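Local coordinates for protein SSD1 (Saccharomyces cerevisiae S288C, PDB 7AM1), which binds mRNA untranslated regions and represses translation, as a non-enzymatic member of the RNase II family, at residues Y364-I369 with E377-V382; L449-T454 with T465-S470. All coordinates share one frame; numbering follows the deposited sequence.

Contact 1: residues Y364-I369 with E377-V382; sequences YNIFAI and EFALHV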
loop_
_atom_site.group_PDB
_atom_site.type_symbol
_atom_site.label_atom_id
_atom_site.label_comp_id
_atom_site.label_asym_id
_atom_site.label_seq_id
_atom_site.Cartn_x
_atom_site.Cartn_y
_atom_site.Cartn_z
ATOM N N TYR A 364 15.938 27.900 22.788
ATOM C CA TYR A 364 15.407 26.989 21.785
ATOM C C TYR A 364 13.922 27.256 21.620
ATOM O O TYR A 364 13.192 27.360 22.611
ATOM C CB TYR A 364 15.645 25.525 22.181
ATOM C CG TYR A 364 17.102 25.196 22.386
ATOM C CD1 TYR A 364 17.913 24.875 21.310
ATOM C CD2 TYR A 364 17.669 25.220 23.652
ATOM C CE1 TYR A 364 19.245 24.580 21.484
ATOM C CE2 TYR A 364 19.008 24.932 23.838
ATOM C CZ TYR A 364 19.789 24.610 22.748
ATOM O OH TYR A 364 21.123 24.322 22.920
ATOM N N ASN A 365 13.493 27.398 20.370
ATOM C CA ASN A 365 12.084 27.539 20.015
ATOM C C ASN A 365 11.673 26.231 19.345
ATOM O O ASN A 365 11.687 26.103 18.121
ATOM C CB ASN A 365 11.851 28.738 19.108
ATOM C CG ASN A 365 10.376 28.995 18.853
ATOM O OD1 ASN A 365 9.522 28.161 19.157
ATOM N ND2 ASN A 365 10.071 30.158 18.293
ATOM N N ILE A 366 11.344 25.245 20.164
ATOM C CA ILE A 366 10.981 23.919 19.678
ATOM C C ILE A 366 9.494 23.910 19.361
ATOM O O ILE A 366 8.666 24.296 20.196
ATOM C CB ILE A 366 11.331 22.840 20.712
ATOM C CG1 ILE A 366 12.848 22.712 20.848
ATOM C CG2 ILE A 366 10.752 21.489 20.300
ATOM C CD1 ILE A 366 13.291 21.975 22.088
ATOM N N PHE A 367 9.144 23.480 18.158
ATOM C CA PHE A 367 7.743 23.283 17.824
ATOM C C PHE A 367 7.495 21.798 17.616
ATOM O O PHE A 367 8.220 21.132 16.870
ATOM C CB PHE A 367 7.317 24.106 16.597
ATOM C CG PHE A 367 8.184 23.928 15.383
ATOM C CD1 PHE A 367 9.363 24.635 15.249
ATOM C CD2 PHE A 367 7.796 23.079 14.357
ATOM C CE1 PHE A 367 10.158 24.482 14.128
ATOM C CE2 PHE A 367 8.587 22.924 13.229
ATOM C CZ PHE A 367 9.771 23.627 13.118
ATOM N N ALA A 368 6.494 21.282 18.318
ATOM C CA ALA A 368 6.071 19.905 18.142
ATOM C C ALA A 368 5.172 19.826 16.918
ATOM O O ALA A 368 4.381 20.737 16.659
ATOM C CB ALA A 368 5.332 19.410 19.383
ATOM N N ILE A 369 5.322 18.755 16.144
ATOM C CA ILE A 369 4.494 18.513 14.967
ATOM C C ILE A 369 3.394 17.529 15.334
ATOM O O ILE A 369 3.668 16.439 15.852
ATOM C CB ILE A 369 5.331 17.990 13.786
ATOM C CG1 ILE A 369 6.499 18.941 13.505
ATOM C CG2 ILE A 369 4.456 17.791 12.556
ATOM C CD1 ILE A 369 6.080 20.275 12.909
ATOM N N GLU A 377 4.674 13.122 18.183
ATOM C CA GLU A 377 5.830 12.345 18.600
ATOM C C GLU A 377 7.142 12.882 18.047
ATOM O O GLU A 377 8.195 12.297 18.323
ATOM C CB GLU A 377 5.656 10.869 18.205
ATOM C CG GLU A 377 5.503 10.571 16.722
ATOM C CD GLU A 377 5.183 9.101 16.481
ATOM O OE1 GLU A 377 5.828 8.254 17.129
ATOM O OE2 GLU A 377 4.289 8.782 15.663
ATOM N N PHE A 378 7.113 13.987 17.306
ATOM C CA PHE A 378 8.297 14.548 16.674
ATOM C C PHE A 378 8.259 16.058 16.820
ATOM O O PHE A 378 7.204 16.675 16.651
ATOM C CB PHE A 378 8.354 14.159 15.200
ATOM C CG PHE A 378 9.580 14.640 14.487
ATOM C CD1 PHE A 378 10.784 13.984 14.655
ATOM C CD2 PHE A 378 9.523 15.719 13.622
ATOM C CE1 PHE A 378 11.913 14.403 13.991
ATOM C CE2 PHE A 378 10.649 16.134 12.951
ATOM C CZ PHE A 378 11.844 15.474 13.135
ATOM N N ALA A 379 9.405 16.646 17.156
ATOM C CA ALA A 379 9.516 18.084 17.343
ATOM C C ALA A 379 10.839 18.557 16.758
ATOM O O ALA A 379 11.794 17.787 16.626
ATOM C CB ALA A 379 9.404 18.460 18.825
ATOM N N LEU A 380 10.892 19.847 16.424
ATOM C CA LEU A 380 12.054 20.414 15.764
ATOM C C LEU A 380 12.404 21.767 16.358
ATOM O O LEU A 380 11.542 22.468 16.897
ATOM C CB LEU A 380 11.802 20.635 14.264
ATOM C CG LEU A 380 11.717 19.459 13.304
ATOM C CD1 LEU A 380 11.168 19.955 11.970
ATOM C CD2 LEU A 380 13.082 18.808 13.138
ATOM N N HIS A 381 13.677 22.137 16.235
ATOM C CA HIS A 381 14.076 23.522 16.412
ATOM C C HIS A 381 15.133 23.846 15.369
ATOM O O HIS A 381 15.826 22.957 14.866
ATOM C CB HIS A 381 14.600 23.825 17.826
ATOM C CG HIS A 381 15.993 23.344 18.102
ATOM N ND1 HIS A 381 16.256 22.183 18.794
ATOM C CD2 HIS A 381 17.198 23.904 17.838
ATOM C CE1 HIS A 381 17.563 22.034 18.924
ATOM N NE2 HIS A 381 18.158 23.063 18.347
ATOM N N VAL A 382 15.213 25.121 15.015
ATOM C CA VAL A 382 16.297 25.647 14.197
ATOM C C VAL A 382 16.866 26.830 14.965
ATOM O O VAL A 382 16.112 27.652 15.497
ATOM C CB VAL A 382 15.828 26.064 12.790
ATOM C CG1 VAL A 382 16.901 26.877 12.093
ATOM C CG2 VAL A 382 15.469 24.851 11.964
HETATM O O HOH W 1 15.501 27.539 18.208
#
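F367 and L380 form a hydrogen-bonded antiparallel pair in a beta hairpin of the RNB domain, and the pairing shows how one backbone register sorts side chains onto two surfaces. The F367 N-H donates to L380 O (N to O 2.9 Å), and L380 N returns a bond to F367 O. On the surface that F367 and L380 share, which packs against helices 495-510 and 544-568, the phenylalanine is folded back: CG lies between the backbone N and the carbonyl carbon (chi1 52°), bringing one ring face over the L380 backbone carbonyl. L380 CB stands above the same ring, 4.2 Å from its centroid, a CH-pi contact. Were this phenylalanine replaced by an alanine, L380 CB would probably lose the ring it lies over, and a gap is likely to open toward L496 and V499. A368 and A379 pair on the other surface, and I366 CG2, anti to its own nitrogen, reaches A379 CB at 3.6 Å. A water links N365 N to V382 O. H381, hydrogen-bonded through its two ring nitrogens to E391 and H395, offers a ring face to Y364. That pair is T-shaped, planes at 68°, with Y364 CD1 3.5 Å from H381 NE2.

Contact 2: residues L449-T454 with T465-S470; sequences LSVVYT and TWVGES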
loop_
_atom_site.group_PDB
_atom_site.type_symbol
_atom_site.label_atom_id
_atom_site.label_comp_id
_atom_site.label_asym_id
_atom_site.label_seq_id
_atom_site.Cartn_x
_atom_site.Cartn_y
_atom_site.Cartn_z
ATOM N N LEU A 449 14.669 11.416 22.387
ATOM C CA LEU A 449 15.933 11.078 21.746
ATOM C C LEU A 449 16.111 12.047 20.587
ATOM O O LEU A 449 15.201 12.206 19.766
ATOM C CB LEU A 449 15.945 9.629 21.250
ATOM C CG LEU A 449 15.772 8.518 22.294
ATOM C CD1 LEU A 449 15.796 7.131 21.638
ATOM C CD2 LEU A 449 16.836 8.602 23.381
ATOM N N SER A 450 17.261 12.708 20.525
ATOM C CA SER A 450 17.446 13.811 19.596
ATOM C C SER A 450 18.605 13.548 18.650
ATOM O O SER A 450 19.616 12.952 19.033
ATOM C CB SER A 450 17.691 15.122 20.346
ATOM O OG SER A 450 16.585 15.456 21.166
ATOM N N VAL A 451 18.435 14.002 17.411
ATOM C CA VAL A 451 19.506 14.087 16.424
ATOM C C VAL A 451 19.642 15.557 16.042
ATOM O O VAL A 451 18.704 16.151 15.495
ATOM C CB VAL A 451 19.220 13.212 15.194
ATOM C CG1 VAL A 451 20.313 13.393 14.154
ATOM C CG2 VAL A 451 19.088 11.744 15.599
ATOM N N VAL A 452 20.794 16.149 16.354
ATOM C CA VAL A 452 21.024 17.582 16.185
ATOM C C VAL A 452 22.102 17.775 15.129
ATOM O O VAL A 452 23.234 17.307 15.297
ATOM C CB VAL A 452 21.421 18.248 17.512
ATOM C CG1 VAL A 452 21.640 19.744 17.322
ATOM C CG2 VAL A 452 20.355 17.985 18.562
ATOM N N TYR A 453 21.750 18.445 14.035
ATOM C CA TYR A 453 22.690 18.717 12.956
ATOM C C TYR A 453 23.214 20.140 13.086
ATOM O O TYR A 453 22.430 21.077 13.269
ATOM C CB TYR A 453 22.030 18.530 11.590
ATOM C CG TYR A 453 21.457 17.143 11.374
ATOM C CD1 TYR A 453 22.270 16.090 10.976
ATOM C CD2 TYR A 453 20.103 16.889 11.564
ATOM C CE1 TYR A 453 21.755 14.827 10.777
ATOM C CE2 TYR A 453 19.577 15.619 11.368
ATOM C CZ TYR A 453 20.405 14.598 10.969
ATOM O OH TYR A 453 19.891 13.334 10.777
ATOM N N THR A 454 24.532 20.296 12.981
ATOM C CA THR A 454 25.169 21.601 12.838
ATOM C C THR A 454 25.443 21.829 11.356
ATOM O O THR A 454 26.052 20.980 10.698
ATOM C CB THR A 454 26.465 21.676 13.646
ATOM O OG1 THR A 454 26.173 21.528 15.042
ATOM C CG2 THR A 454 27.153 23.005 13.429
ATOM N N THR A 465 27.147 16.088 13.638
ATOM C CA THR A 465 25.902 15.490 14.096
ATOM C C THR A 465 26.066 15.017 15.533
ATOM O O THR A 465 27.049 14.350 15.863
ATOM C CB THR A 465 25.489 14.309 13.210
ATOM O OG1 THR A 465 25.480 14.710 11.834
ATOM C CG2 THR A 465 24.105 13.831 13.598
ATOM N N TRP A 466 25.114 15.389 16.384
ATOM C CA TRP A 466 25.028 14.899 17.753
ATOM C C TRP A 466 23.781 14.039 17.899
ATOM O O TRP A 466 22.709 14.399 17.405
ATOM C CB TRP A 466 24.979 16.054 18.756
ATOM C CG TRP A 466 24.908 15.598 20.188
ATOM C CD1 TRP A 466 25.960 15.322 21.015
ATOM C CD2 TRP A 466 23.723 15.376 20.962
ATOM N NE1 TRP A 466 25.502 14.940 22.252
ATOM C CE2 TRP A 466 24.133 14.963 22.245
ATOM C CE3 TRP A 466 22.355 15.487 20.694
ATOM C CZ2 TRP A 466 23.222 14.660 23.259
ATOM C CZ3 TRP A 466 21.453 15.183 21.702
ATOM C CH2 TRP A 466 21.892 14.778 22.968
ATOM N N VAL A 467 23.930 12.900 18.570
ATOM C CA VAL A 467 22.830 11.979 18.829
ATOM C C VAL A 467 22.884 11.580 20.298
ATOM O O VAL A 467 23.934 11.152 20.786
ATOM C CB VAL A 467 22.913 10.729 17.932
ATOM C CG1 VAL A 467 21.758 9.798 18.223
ATOM C CG2 VAL A 467 22.937 11.126 16.463
ATOM N N GLY A 468 21.764 11.715 20.998
ATOM C CA GLY A 468 21.768 11.381 22.412
ATOM C C GLY A 468 20.400 11.547 23.034
ATOM O O GLY A 468 19.425 11.922 22.373
ATOM N N GLU A 469 20.347 11.240 24.329
ATOM C CA GLU A 469 19.138 11.431 25.119
ATOM C C GLU A 469 18.992 12.896 25.511
ATOM O O GLU A 469 19.983 13.590 25.760
ATOM C CB GLU A 469 19.178 10.544 26.361
ATOM C CG GLU A 469 19.204 9.052 26.030
ATOM C CD GLU A 469 19.420 8.181 27.250
ATOM O OE1 GLU A 469 18.827 7.083 27.313
ATOM O OE2 GLU A 469 20.175 8.603 28.152
ATOM N N SER A 470 17.746 13.366 25.559
ATOM C CA SER A 470 17.485 14.785 25.734
ATOM C C SER A 470 16.170 14.983 26.475
ATOM O O SER A 470 15.451 14.032 26.795
ATOM C CB SER A 470 17.439 15.506 24.383
ATOM O OG SER A 470 16.459 14.920 23.541
#
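Two long neighbouring strands of the RNB-domain sheet, 446-456 and 462-472, meet here as an antiparallel beta hairpin, an example of regular pairing with a different character on each surface. S450 with G468 and V452 with W466 are the hydrogen-bonded pairs, each closed by two backbone bonds; S450 N to G468 O is nearly straight (177°). Between them V451 and V467 lie side by side, their CG2 methyls 4.0 Å apart. L449 CD2 rests 3.6 Å from E469 CG on this surface, and at its other end T465 OG1 and CG2 both touch the Y453 ring. On the opposite surface W466 lies with S450 and V452. With CG anti to its nitrogen (chi1 -179°), the indole runs along the strand: CE3 meets V452 CG2 at 3.8 Å, S450 CB lies at the ring edge, and G468 N sits over one face. Beyond the indole, the S450 and S470 hydroxyls are modelled so close (OG to OG 2.4 Å) that the details of their hydrogen bond are doubtful; S450 OG also bonds H395. R356 makes a cation-pi contact with W466, while helices 544-568 and 668-681 cover the V451-V467 surface and strand 389-397 flanks strand 446-456.

Contacts 1 and 2 illustrate how one sheet can be assembled from successive hairpins. They follow in series along the chain, contact 1 closing before contact 2 opens, and their centres lie 13 Å apart. Their nearest atoms are about 5 Å apart, so the two do not touch; strand 389-397 runs between them, pairing with 378-384 on one flank and 446-456 on the other. Its residue H395 bonds both H381 of contact 1 and S450 of contact 2. Helix 544-568 packs against both hairpins. Together they build much of the mixed sheet of the RNB domain, the RNase II-family core that this pseudonuclease retains.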